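Local coordinates for protein mialostatin (Ixodes ricinus, PDB 6ZTK) that inhibits cysteine proteases of the papain type, blocking tick midgut and host cathepsins and so restraining the digestion of blood proteins, at residues 44-49 against 117-122; 49-54 against 131-136. One frame throughout, in Å; residues are numbered along the deposited sequence.

Interaction 1: residues 44-49 against 117-122; sequences ENLAHY and SIIYTV. With TRT (fragment of triton X-100), chain C; SO4 (sulfate ion), chain D.
Leu46 and Ile119 mark where helix 41-52 lies nearest strand 113-122, with their CA atoms 7.8 Å apart. This is part of the cystatin fold, in which an antiparallel sheet wraps round one long helix. No hydrogen bond joins the two segments, and the side chains meet through apolar atoms. Residues 44-49 keep their own helical bonds, such as Tyr49 N to Asn45 O. The strand residues bond to their sheet neighbours, as Ile119 does with Tyr80.

Ile119 is the buried residue of the contact. Its CG1 lies anti to the carbonyl carbon (chi1 -58°) and the chain runs on extended, which carries CD1 to the helix. There Ile119 CD1 meets Leu46 CB at 4.0 Å. Ile119 CD1 also comes to the edge of the Tyr49 ring, near its plane, 4.2 Å from Tyr49 CD2. The Leu46 side chain also packs on Tyr80 and Leu82 of strand 78-92, while the Tyr49 ring has a cation-pi contact with Lys128.

Neither bound group bridges the segments. C16 of the Triton fragment lies over one face of the Tyr120 ring, above its centre and 3.7 Å from Tyr120 CE1. On the helix, His48 NE2 donates to O1 of a sulfate, probably from the crystallisation liquor; the modelled bond is unusually short, so its exact length is doubtful. The tightest approach between the segments is from Ile119 CD1 to the backbone O of Leu46, 3.3 Å.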
ATOM      1  N   GLU A  44       0.580   2.005   8.232  1.00 16.65           N
ATOM      2  CA  GLU A  44      -0.664   1.492   7.584  1.00 17.85           C
ATOM      3  C   GLU A  44      -1.142   2.518   6.558  1.00 17.99           C
ATOM      4  O   GLU A  44      -1.606   2.132   5.447  1.00 18.75           O
ATOM      5  CB  GLU A  44      -1.735   1.174   8.647  1.00 19.94           C
ATOM      6  CG  GLU A  44      -1.340   0.065   9.594  1.00 23.13           C
ATOM      7  CD  GLU A  44      -2.286  -0.231  10.755  1.00 29.61           C
ATOM      8  OE1 GLU A  44      -3.119   0.622  11.053  1.00 33.45           O
ATOM      9  OE2 GLU A  44      -2.147  -1.318  11.356  1.00 33.19           O
ATOM     10  N   ASN A  45      -1.101   3.799   6.907  1.00 17.86           N
ATOM     11  CA  ASN A  45      -1.617   4.840   5.984  0.50 17.80           C
ATOM     12  C   ASN A  45      -0.712   4.931   4.741  1.00 16.35           C
ATOM     13  O   ASN A  45      -1.235   5.138   3.671  1.00 17.59           O
ATOM     14  CB  ASN A  45      -1.793   6.142   6.743  0.50 19.54           C
ATOM     15  CG  ASN A  45      -2.934   6.029   7.726  0.50 19.08           C
ATOM     16  OD1 ASN A  45      -3.830   5.203   7.556  0.50 26.01           O
ATOM     17  ND2 ASN A  45      -2.862   6.833   8.754  0.50 23.25           N
ATOM     18  N   LEU A  46       0.620   4.777   4.872  1.00 15.42           N
ATOM     19  CA  LEU A  46       1.497   4.713   3.695  1.00 15.71           C
ATOM     20  C   LEU A  46       1.146   3.528   2.794  1.00 13.67           C
ATOM     21  O   LEU A  46       1.283   3.637   1.558  1.00 14.80           O
ATOM     22  CB  LEU A  46       2.966   4.644   4.140  1.00 15.24           C
ATOM     23  CG  LEU A  46       3.484   5.934   4.718  1.00 18.57           C
ATOM     24  CD1 LEU A  46       4.827   5.700   5.397  1.00 21.44           C
ATOM     25  CD2 LEU A  46       3.636   6.931   3.587  1.00 18.88           C
ATOM     26  N   ALA A  47       0.756   2.382   3.343  1.00 13.27           N
ATOM     27  CA  ALA A  47       0.315   1.262   2.495  1.00 13.00           C
ATOM     28  C   ALA A  47      -0.928   1.605   1.702  1.00 14.83           C
ATOM     29  O   ALA A  47      -1.035   1.277   0.530  1.00 13.57           O
ATOM     30  CB  ALA A  47       0.133   0.017   3.357  1.00 14.62           C
ATOM     31  N   HIS A  48      -1.872   2.299   2.346  1.00 14.15           N
ATOM     32  CA  HIS A  48      -3.081   2.755   1.624  1.00 15.61           C
ATOM     33  C   HIS A  48      -2.664   3.757   0.528  1.00 14.63           C
ATOM     34  O   HIS A  48      -3.206   3.688  -0.579  1.00 14.88           O
ATOM     35  CB  HIS A  48      -4.092   3.352   2.585  1.00 15.62           C
ATOM     36  CG  HIS A  48      -4.906   2.308   3.279  1.00 18.05           C
ATOM     37  ND1 HIS A  48      -5.919   1.605   2.631  1.00 17.33           N
ATOM     38  CD2 HIS A  48      -4.858   1.834   4.549  1.00 17.64           C
ATOM     39  CE1 HIS A  48      -6.396   0.685   3.481  1.00 18.03           C
ATOM     40  NE2 HIS A  48      -5.757   0.785   4.647  1.00 17.90           N
ATOM     41  N   TYR A  49      -1.704   4.625   0.831  1.00 13.86           N
ATOM     42  CA  TYR A  49      -1.210   5.530  -0.222  1.00 14.37           C
ATOM     43  C   TYR A  49      -0.715   4.701  -1.417  1.00 14.84           C
ATOM     44  O   TYR A  49      -1.047   4.942  -2.568  1.00 13.86           O
ATOM     45  CB  TYR A  49      -0.162   6.515   0.262  1.00 15.00           C
ATOM     46  CG  TYR A  49       0.374   7.295  -0.884  1.00 16.05           C
ATOM     47  CD1 TYR A  49      -0.387   8.260  -1.533  1.00 18.36           C
ATOM     48  CD2 TYR A  49       1.659   7.054  -1.354  1.00 18.96           C
ATOM     49  CE1 TYR A  49       0.128   8.962  -2.631  1.00 20.53           C
ATOM     50  CE2 TYR A  49       2.170   7.769  -2.417  1.00 19.88           C
ATOM     51  CZ  TYR A  49       1.388   8.665  -3.089  1.00 22.35           C
ATOM     52  OH  TYR A  49       1.942   9.351  -4.169  1.00 24.25           O
ATOM     53  N   SER A 117       6.004  -2.724  -1.579  1.00 12.61           N
ATOM     54  CA  SER A 117       6.094  -1.378  -2.192  1.00 12.72           C
ATOM     55  C   SER A 117       7.113  -0.561  -1.436  1.00 13.12           C
ATOM     56  O   SER A 117       7.126  -0.609  -0.215  1.00 13.52           O
ATOM     57  CB  SER A 117       4.745  -0.712  -2.177  1.00 13.50           C
ATOM     58  OG  SER A 117       4.792   0.573  -2.782  1.00 13.70           O
ATOM     59  N   ILE A 118       7.988   0.138  -2.188  1.00 12.93           N
ATOM     60  CA  ILE A 118       8.911   1.105  -1.574  1.00 13.84           C
ATOM     61  C   ILE A 118       8.392   2.518  -1.837  1.00 14.69           C
ATOM     62  O   ILE A 118       8.131   2.828  -2.991  1.00 14.19           O
ATOM     63  CB  ILE A 118      10.327   0.917  -2.096  1.00 15.80           C
ATOM     64  CG1 ILE A 118      10.840  -0.462  -1.695  1.00 17.15           C
ATOM     65  CG2 ILE A 118      11.192   2.015  -1.553  1.00 17.69           C
ATOM     66  CD1 ILE A 118      12.148  -0.838  -2.369  1.00 19.26           C
ATOM     67  N   ILE A 119       8.294   3.299  -0.783  1.00 14.19           N
ATOM     68  CA  ILE A 119       7.833   4.701  -0.857  1.00 15.58           C
ATOM     69  C   ILE A 119       8.990   5.601  -0.422  1.00 15.24           C
ATOM     70  O   ILE A 119       9.538   5.418   0.680  1.00 14.91           O
ATOM     71  CB  ILE A 119       6.594   4.917  -0.012  1.00 16.51           C
ATOM     72  CG1 ILE A 119       5.475   3.977  -0.459  1.00 21.44           C
ATOM     73  CG2 ILE A 119       6.152   6.363  -0.096  1.00 16.72           C
ATOM     74  CD1 ILE A 119       4.247   4.224   0.321  1.00 27.86           C
ATOM     75  N   TYR A 120       9.296   6.556  -1.279  1.00 14.68           N
ATOM     76  CA  TYR A 120      10.283   7.625  -0.976  1.00 14.45           C
ATOM     77  C   TYR A 120       9.536   8.816  -0.393  1.00 14.46           C
ATOM     78  O   TYR A 120       8.530   9.245  -0.991  1.00 15.40           O
ATOM     79  CB  TYR A 120      10.984   8.016  -2.253  1.00 14.74           C
ATOM     80  CG  TYR A 120      11.845   9.231  -2.191  1.00 16.07           C
ATOM     81  CD1 TYR A 120      13.064   9.199  -1.556  1.00 15.88           C
ATOM     82  CD2 TYR A 120      11.440  10.386  -2.814  1.00 18.17           C
ATOM     83  CE1 TYR A 120      13.894  10.299  -1.490  1.00 16.31           C
ATOM     84  CE2 TYR A 120      12.263  11.516  -2.768  1.00 20.03           C
ATOM     85  CZ  TYR A 120      13.484  11.460  -2.114  1.00 18.48           C
ATOM     86  OH  TYR A 120      14.300  12.568  -2.112  1.00 23.55           O
ATOM     87  N   THR A 121       9.995   9.355   0.713  1.00 13.08           N
ATOM     88  CA  THR A 121       9.371  10.569   1.274  1.00 15.43           C
ATOM     89  C   THR A 121      10.411  11.620   1.588  1.00 16.14           C
ATOM     90  O   THR A 121      11.581  11.320   1.890  1.00 14.24           O
ATOM     91  CB  THR A 121       8.583  10.245   2.544  1.00 15.13           C
ATOM     92  OG1 THR A 121       9.433   9.989   3.662  1.00 15.08           O
ATOM     93  CG2 THR A 121       7.655   9.072   2.368  1.00 16.73           C
ATOM     94  N   VAL A 122       9.953  12.874   1.544  1.00 16.84           N
ATOM     95  CA  VAL A 122      10.759  14.030   2.011  1.00 17.19           C
ATOM     96  C   VAL A 122       9.872  14.738   3.028  1.00 18.38           C
ATOM     97  O   VAL A 122       8.962  15.483   2.674  1.00 21.37           O
ATOM     98  CB  VAL A 122      11.237  14.902   0.850  1.00 17.85           C
ATOM     99  CG1 VAL A 122      12.113  16.001   1.426  1.00 20.35           C
ATOM    100  CG2 VAL A 122      11.933  14.134  -0.249  1.00 20.25           C
TER
HETATM  101  O24 TRT C 501      13.332   9.857 -11.961  0.50 26.37           O
HETATM  102  C23 TRT C 501      12.934  10.646 -10.878  0.50 30.51           C
HETATM  103  C22 TRT C 501      11.676  10.032 -10.315  0.50 33.55           C
HETATM  104  O21 TRT C 501      11.834   9.764  -8.924  0.50 30.06           O
HETATM  105  C20 TRT C 501      12.376   8.482  -8.622  0.50 26.66           C
HETATM  106  C19 TRT C 501      13.600   8.648  -7.747  0.50 26.39           C
HETATM  107  O18 TRT C 501      13.259   9.372  -6.572  0.50 24.14           O
HETATM  108  C17 TRT C 501      14.385   9.949  -5.901  0.50 20.53           C
HETATM  109  C16 TRT C 501      14.961   9.022  -4.838  0.50 21.48           C
HETATM  110  O15 TRT C 501      14.746   7.656  -5.222  0.50 19.11           O
HETATM  111  C12 TRT C 501      15.499   6.665  -4.630  0.50 16.29           C
HETATM  112  C13 TRT C 501      15.833   6.665  -3.286  0.50 15.63           C
HETATM  113  C14 TRT C 501      16.586   5.627  -2.753  0.50 16.83           C
HETATM  114  C11 TRT C 501      15.888   5.605  -5.423  0.50 15.54           C
HETATM  115  C10 TRT C 501      16.610   4.563  -4.872  0.50 14.90           C
HETATM  116  C9  TRT C 501      17.006   4.553  -3.544  0.50 15.54           C
HETATM  117  C6  TRT C 501      17.918   3.443  -2.997  0.50 15.81           C
HETATM  118  C8  TRT C 501      19.286   4.113  -3.138  0.50 16.90           C
HETATM  119  C7  TRT C 501      17.973   2.164  -3.848  0.50 15.40           C
HETATM  120  C5  TRT C 501      17.793   3.189  -1.471  0.50 15.22           C
HETATM  121  C1  TRT C 501      16.645   2.373  -0.839  0.50 15.08           C
HETATM  122  C2  TRT C 501      16.924   0.889  -1.037  0.50 16.56           C
HETATM  123  C4  TRT C 501      15.310   2.717  -1.470  0.50 15.21           C
HETATM  124  C3  TRT C 501      16.567   2.685   0.659  0.50 14.40           C
HETATM  125  S   SO4 D 502      -5.444  -0.911   7.574  1.00107.04           S
HETATM  126  O1  SO4 D 502      -5.935  -1.195   6.244  1.00 90.21           O
HETATM  127  O2  SO4 D 502      -4.193  -1.608   7.807  1.00 94.98           O
HETATM  128  O3  SO4 D 502      -6.430  -1.366   8.519  1.00108.80           O
HETATM  129  O4  SO4 D 502      -5.239   0.514   7.747  1.00 69.13           O

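Interaction 2: residues 49-54 against 131-136; sequences YAVSTQ and LSYHCD. With TRT (fragment of triton X-100), chain C.
The C-terminal end of the cystatin helix is packed here against the outermost strand 127-136 of the sheet, mainly by Tyr133. The CA atoms of Ala50 and Tyr133 are 7.6 Å apart, the shortest such spacing between the segments. Tyr133 holds its CG anti to the backbone N (chi1 -173°), and its side chain extends from the strand to the helix.

Gln54 covers one face of this ring. Gln54 CG makes a CH-pi contact, 3.4 Å from the centroid of the Tyr133 ring and almost on the ring normal. A bend at chi2 (-66°) folds the amide back over the ring, and the two planes are stacked 14° apart. Both ends of the amide are held. Gln54 NE2 donates to Thr53 OG1, in the amide plane, at 2.9 Å, in a nearly straight bond. OE1 accepts from a water that also donates to Tyr133 O, so the water bridges Gln54 and the strand. Thr53 OG1 in turn donates to Ala50 O, tying the amide back to the helix.

Ala50 CB lies 4.2 Å from Tyr133 CE2. Val51 sits by the hydroxyl end and also packs on Phe84 and Thr86. Along the strand, Leu131 and Ser132 form a classic beta bulge facing Ile118, and Cys135 is joined to Cys115 by a disulfide. Leu131 CD1 touches C12 of the Triton fragment. At the far end of the Tyr133 ring, in one of the two conformers of Val51, Val51 CG1 lies 3.5 Å from Tyr133 OH.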
ATOM      1  N   TYR A  49      -1.704   4.625   0.831  1.00 13.86           N
ATOM      2  CA  TYR A  49      -1.210   5.530  -0.222  1.00 14.37           C
ATOM      3  C   TYR A  49      -0.715   4.701  -1.417  1.00 14.84           C
ATOM      4  O   TYR A  49      -1.047   4.942  -2.568  1.00 13.86           O
ATOM      5  CB  TYR A  49      -0.162   6.515   0.262  1.00 15.00           C
ATOM      6  CG  TYR A  49       0.374   7.295  -0.884  1.00 16.05           C
ATOM      7  CD1 TYR A  49      -0.387   8.260  -1.533  1.00 18.36           C
ATOM      8  CD2 TYR A  49       1.659   7.054  -1.354  1.00 18.96           C
ATOM      9  CE1 TYR A  49       0.128   8.962  -2.631  1.00 20.53           C
ATOM     10  CE2 TYR A  49       2.170   7.769  -2.417  1.00 19.88           C
ATOM     11  CZ  TYR A  49       1.388   8.665  -3.089  1.00 22.35           C
ATOM     12  OH  TYR A  49       1.942   9.351  -4.169  1.00 24.25           O
ATOM     13  N   ALA A  50       0.110   3.678  -1.147  1.00 13.41           N
ATOM     14  CA  ALA A  50       0.703   2.883  -2.217  1.00 13.56           C
ATOM     15  C   ALA A  50      -0.399   2.277  -3.068  1.00 13.94           C
ATOM     16  O   ALA A  50      -0.358   2.299  -4.281  1.00 13.90           O
ATOM     17  CB  ALA A  50       1.598   1.813  -1.618  1.00 13.24           C
ATOM     18  N   VAL A  51      -1.402   1.626  -2.450  1.00 12.48           N
ATOM     19  CA  VAL A  51      -2.475   0.938  -3.253  0.50 13.45           C
ATOM     20  C   VAL A  51      -3.259   1.967  -4.066  1.00 13.74           C
ATOM     21  O   VAL A  51      -3.673   1.621  -5.181  1.00 15.11           O
ATOM     22  CB  VAL A  51      -3.481   0.071  -2.449  0.50 13.54           C
ATOM     23  CG1 VAL A  51      -2.772  -1.015  -1.689  0.50 12.74           C
ATOM     24  CG2 VAL A  51      -4.471   0.810  -1.582  0.50 14.68           C
ATOM     25  N   SER A  52      -3.352   3.179  -3.569  1.00 13.50           N
ATOM     26  CA  SER A  52      -4.137   4.241  -4.277  1.00 15.97           C
ATOM     27  C   SER A  52      -3.457   4.591  -5.602  1.00 16.43           C
ATOM     28  O   SER A  52      -4.138   5.205  -6.455  1.00 17.35           O
ATOM     29  CB  SER A  52      -4.304   5.440  -3.449  1.00 16.14           C
ATOM     30  OG  SER A  52      -3.209   6.309  -3.399  1.00 16.01           O
ATOM     31  N   THR A  53      -2.169   4.293  -5.779  1.00 14.57           N
ATOM     32  CA  THR A  53      -1.419   4.683  -7.009  1.00 15.04           C
ATOM     33  C   THR A  53      -1.546   3.620  -8.098  1.00 16.20           C
ATOM     34  O   THR A  53      -1.014   3.812  -9.211  1.00 17.03           O
ATOM     35  CB  THR A  53       0.046   4.983  -6.672  1.00 14.45           C
ATOM     36  OG1 THR A  53       0.701   3.725  -6.381  1.00 15.29           O
ATOM     37  CG2 THR A  53       0.226   5.988  -5.579  1.00 14.74           C
ATOM     38  N   GLN A  54      -2.167   2.443  -7.837  1.00 14.33           N
ATOM     39  CA  GLN A  54      -2.116   1.290  -8.728  1.00 14.29           C
ATOM     40  C   GLN A  54      -3.429   1.130  -9.471  1.00 14.42           C
ATOM     41  O   GLN A  54      -4.438   0.678  -8.889  1.00 17.05           O
ATOM     42  CB  GLN A  54      -1.679   0.083  -7.932  1.00 16.79           C
ATOM     43  CG  GLN A  54      -0.351   0.288  -7.229  1.00 16.66           C
ATOM     44  CD  GLN A  54       0.792   0.426  -8.221  1.00 15.62           C
ATOM     45  OE1 GLN A  54       1.015  -0.462  -9.029  1.00 19.57           O
ATOM     46  NE2 GLN A  54       1.463   1.538  -8.175  1.00 17.07           N
ATOM     47  N   LEU A 131       8.085   4.291  -5.376  1.00 13.53           N
ATOM     48  CA  LEU A 131       9.195   3.911  -6.297  1.00 14.43           C
ATOM     49  C   LEU A 131       8.973   2.543  -6.928  1.00 16.55           C
ATOM     50  O   LEU A 131       9.433   2.300  -8.042  1.00 16.90           O
ATOM     51  CB  LEU A 131      10.499   3.886  -5.519  1.00 14.23           C
ATOM     52  CG  LEU A 131      10.956   5.190  -4.883  1.00 15.53           C
ATOM     53  CD1 LEU A 131      12.308   4.982  -4.201  1.00 16.76           C
ATOM     54  CD2 LEU A 131      11.027   6.267  -5.941  1.00 16.77           C
ATOM     55  N   SER A 132       8.320   1.632  -6.219  1.00 14.11           N
ATOM     56  CA  SER A 132       8.111   0.271  -6.710  1.00 14.72           C
ATOM     57  C   SER A 132       6.814  -0.276  -6.105  1.00 13.47           C
ATOM     58  O   SER A 132       6.459   0.137  -4.988  1.00 13.48           O
ATOM     59  CB  SER A 132       9.296  -0.623  -6.377  1.00 16.65           C
ATOM     60  OG  SER A 132       9.413  -0.804  -5.019  1.00 19.62           O
ATOM     61  N   TYR A 133       6.195  -1.202  -6.830  1.00 14.32           N
ATOM     62  CA  TYR A 133       4.980  -1.911  -6.309  1.00 13.15           C
ATOM     63  C   TYR A 133       4.906  -3.213  -7.062  1.00 13.68           C
ATOM     64  O   TYR A 133       4.730  -3.194  -8.309  1.00 15.91           O
ATOM     65  CB  TYR A 133       3.746  -1.026  -6.497  1.00 13.93           C
ATOM     66  CG  TYR A 133       2.487  -1.571  -5.858  1.00 13.07           C
ATOM     67  CD1 TYR A 133       1.787  -2.633  -6.414  1.00 13.77           C
ATOM     68  CD2 TYR A 133       1.970  -0.941  -4.753  1.00 14.32           C
ATOM     69  CE1 TYR A 133       0.609  -3.084  -5.828  1.00 15.13           C
ATOM     70  CE2 TYR A 133       0.770  -1.365  -4.162  1.00 14.15           C
ATOM     71  CZ  TYR A 133       0.127  -2.451  -4.700  1.00 13.92           C
ATOM     72  OH  TYR A 133      -1.061  -2.862  -4.111  1.00 15.80           O
ATOM     73  N   HIS A 134       5.068  -4.326  -6.365  1.00 13.44           N
ATOM     74  CA  HIS A 134       5.006  -5.635  -7.013  1.00 14.83           C
ATOM     75  C   HIS A 134       4.297  -6.636  -6.113  1.00 14.66           C
ATOM     76  O   HIS A 134       4.549  -6.603  -4.928  1.00 15.30           O
ATOM     77  CB  HIS A 134       6.410  -6.137  -7.346  1.00 15.74           C
ATOM     78  CG  HIS A 134       6.396  -7.448  -8.047  1.00 21.75           C
ATOM     79  ND1 HIS A 134       6.611  -8.652  -7.369  1.00 25.52           N
ATOM     80  CD2 HIS A 134       6.125  -7.766  -9.332  1.00 24.60           C
ATOM     81  CE1 HIS A 134       6.514  -9.644  -8.245  1.00 26.82           C
ATOM     82  NE2 HIS A 134       6.201  -9.138  -9.422  1.00 25.48           N
ATOM     83  N   CYS A 135       3.529  -7.518  -6.737  1.00 14.34           N
ATOM     84  CA  CYS A 135       2.742  -8.492  -5.966  1.00 15.91           C
ATOM     85  C   CYS A 135       2.906  -9.881  -6.525  1.00 16.24           C
ATOM     86  O   CYS A 135       3.197 -10.078  -7.704  1.00 18.29           O
ATOM     87  CB  CYS A 135       1.259  -8.162  -5.935  1.00 15.70           C
ATOM     88  SG  CYS A 135       0.919  -6.416  -5.590  1.00 17.89           S
ATOM     89  N   ASP A 136       2.629 -10.827  -5.641  1.00 16.59           N
ATOM     90  CA  ASP A 136       2.448 -12.254  -5.967  1.00 17.81           C
ATOM     91  C   ASP A 136       1.092 -12.708  -5.461  1.00 18.90           C
ATOM     92  O   ASP A 136       0.594 -12.174  -4.479  1.00 17.25           O
ATOM     93  CB  ASP A 136       3.537 -13.087  -5.299  1.00 21.04           C
ATOM     94  CG  ASP A 136       4.948 -12.793  -5.805  1.00 26.13           C
ATOM     95  OD1 ASP A 136       5.114 -12.724  -7.038  1.00 28.46           O
ATOM     96  OD2 ASP A 136       5.808 -12.570  -4.972  1.00 32.22           O
TER
HETATM   97  O24 TRT C 501      13.332   9.857 -11.961  0.50 26.37           O
HETATM   98  C23 TRT C 501      12.934  10.646 -10.878  0.50 30.51           C
HETATM   99  C22 TRT C 501      11.676  10.032 -10.315  0.50 33.55           C
HETATM  100  O21 TRT C 501      11.834   9.764  -8.924  0.50 30.06           O
HETATM  101  C20 TRT C 501      12.376   8.482  -8.622  0.50 26.66           C
HETATM  102  C19 TRT C 501      13.600   8.648  -7.747  0.50 26.39           C
HETATM  103  O18 TRT C 501      13.259   9.372  -6.572  0.50 24.14           O
HETATM  104  C17 TRT C 501      14.385   9.949  -5.901  0.50 20.53           C
HETATM  105  C16 TRT C 501      14.961   9.022  -4.838  0.50 21.48           C
HETATM  106  O15 TRT C 501      14.746   7.656  -5.222  0.50 19.11           O
HETATM  107  C12 TRT C 501      15.499   6.665  -4.630  0.50 16.29           C
HETATM  108  C13 TRT C 501      15.833   6.665  -3.286  0.50 15.63           C
HETATM  109  C14 TRT C 501      16.586   5.627  -2.753  0.50 16.83           C
HETATM  110  C11 TRT C 501      15.888   5.605  -5.423  0.50 15.54           C
HETATM  111  C10 TRT C 501      16.610   4.563  -4.872  0.50 14.90           C
HETATM  112  C9  TRT C 501      17.006   4.553  -3.544  0.50 15.54           C
HETATM  113  C6  TRT C 501      17.918   3.443  -2.997  0.50 15.81           C
HETATM  114  C8  TRT C 501      19.286   4.113  -3.138  0.50 16.90           C
HETATM  115  C7  TRT C 501      17.973   2.164  -3.848  0.50 15.40           C
HETATM  116  C5  TRT C 501      17.793   3.189  -1.471  0.50 15.22           C
HETATM  117  C1  TRT C 501      16.645   2.373  -0.839  0.50 15.08           C
HETATM  118  C2  TRT C 501      16.924   0.889  -1.037  0.50 16.56           C
HETATM  119  C4  TRT C 501      15.310   2.717  -1.470  0.50 15.21           C
HETATM  120  C3  TRT C 501      16.567   2.685   0.659  0.50 14.40           C
HETATM  121  O   HOH W   1       3.672  -1.177 -10.188  1.00 37.75           O

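Interactions 1 and 2 lie on successive parts of helix 41-52, with centres about 9 Å apart and Tyr49 in both ranges. Their strands, 113-122 and 127-136, follow each other in the chain and are antiparallel neighbours in the sheet. The two helix segments come first and the two strand segments later, in the same order, so the contacts cross along the chain. The strands are bonded directly, with Ile118 O 2.8 Å from Leu131 N. Ser117 OG, bonded to Ser132 O, also packs 3.6 Å from Ala50 CB. Together the contacts seat the helix on the last two strands of the inhibitor, and Tyr120 and Leu131 of these strands line the Triton pocket.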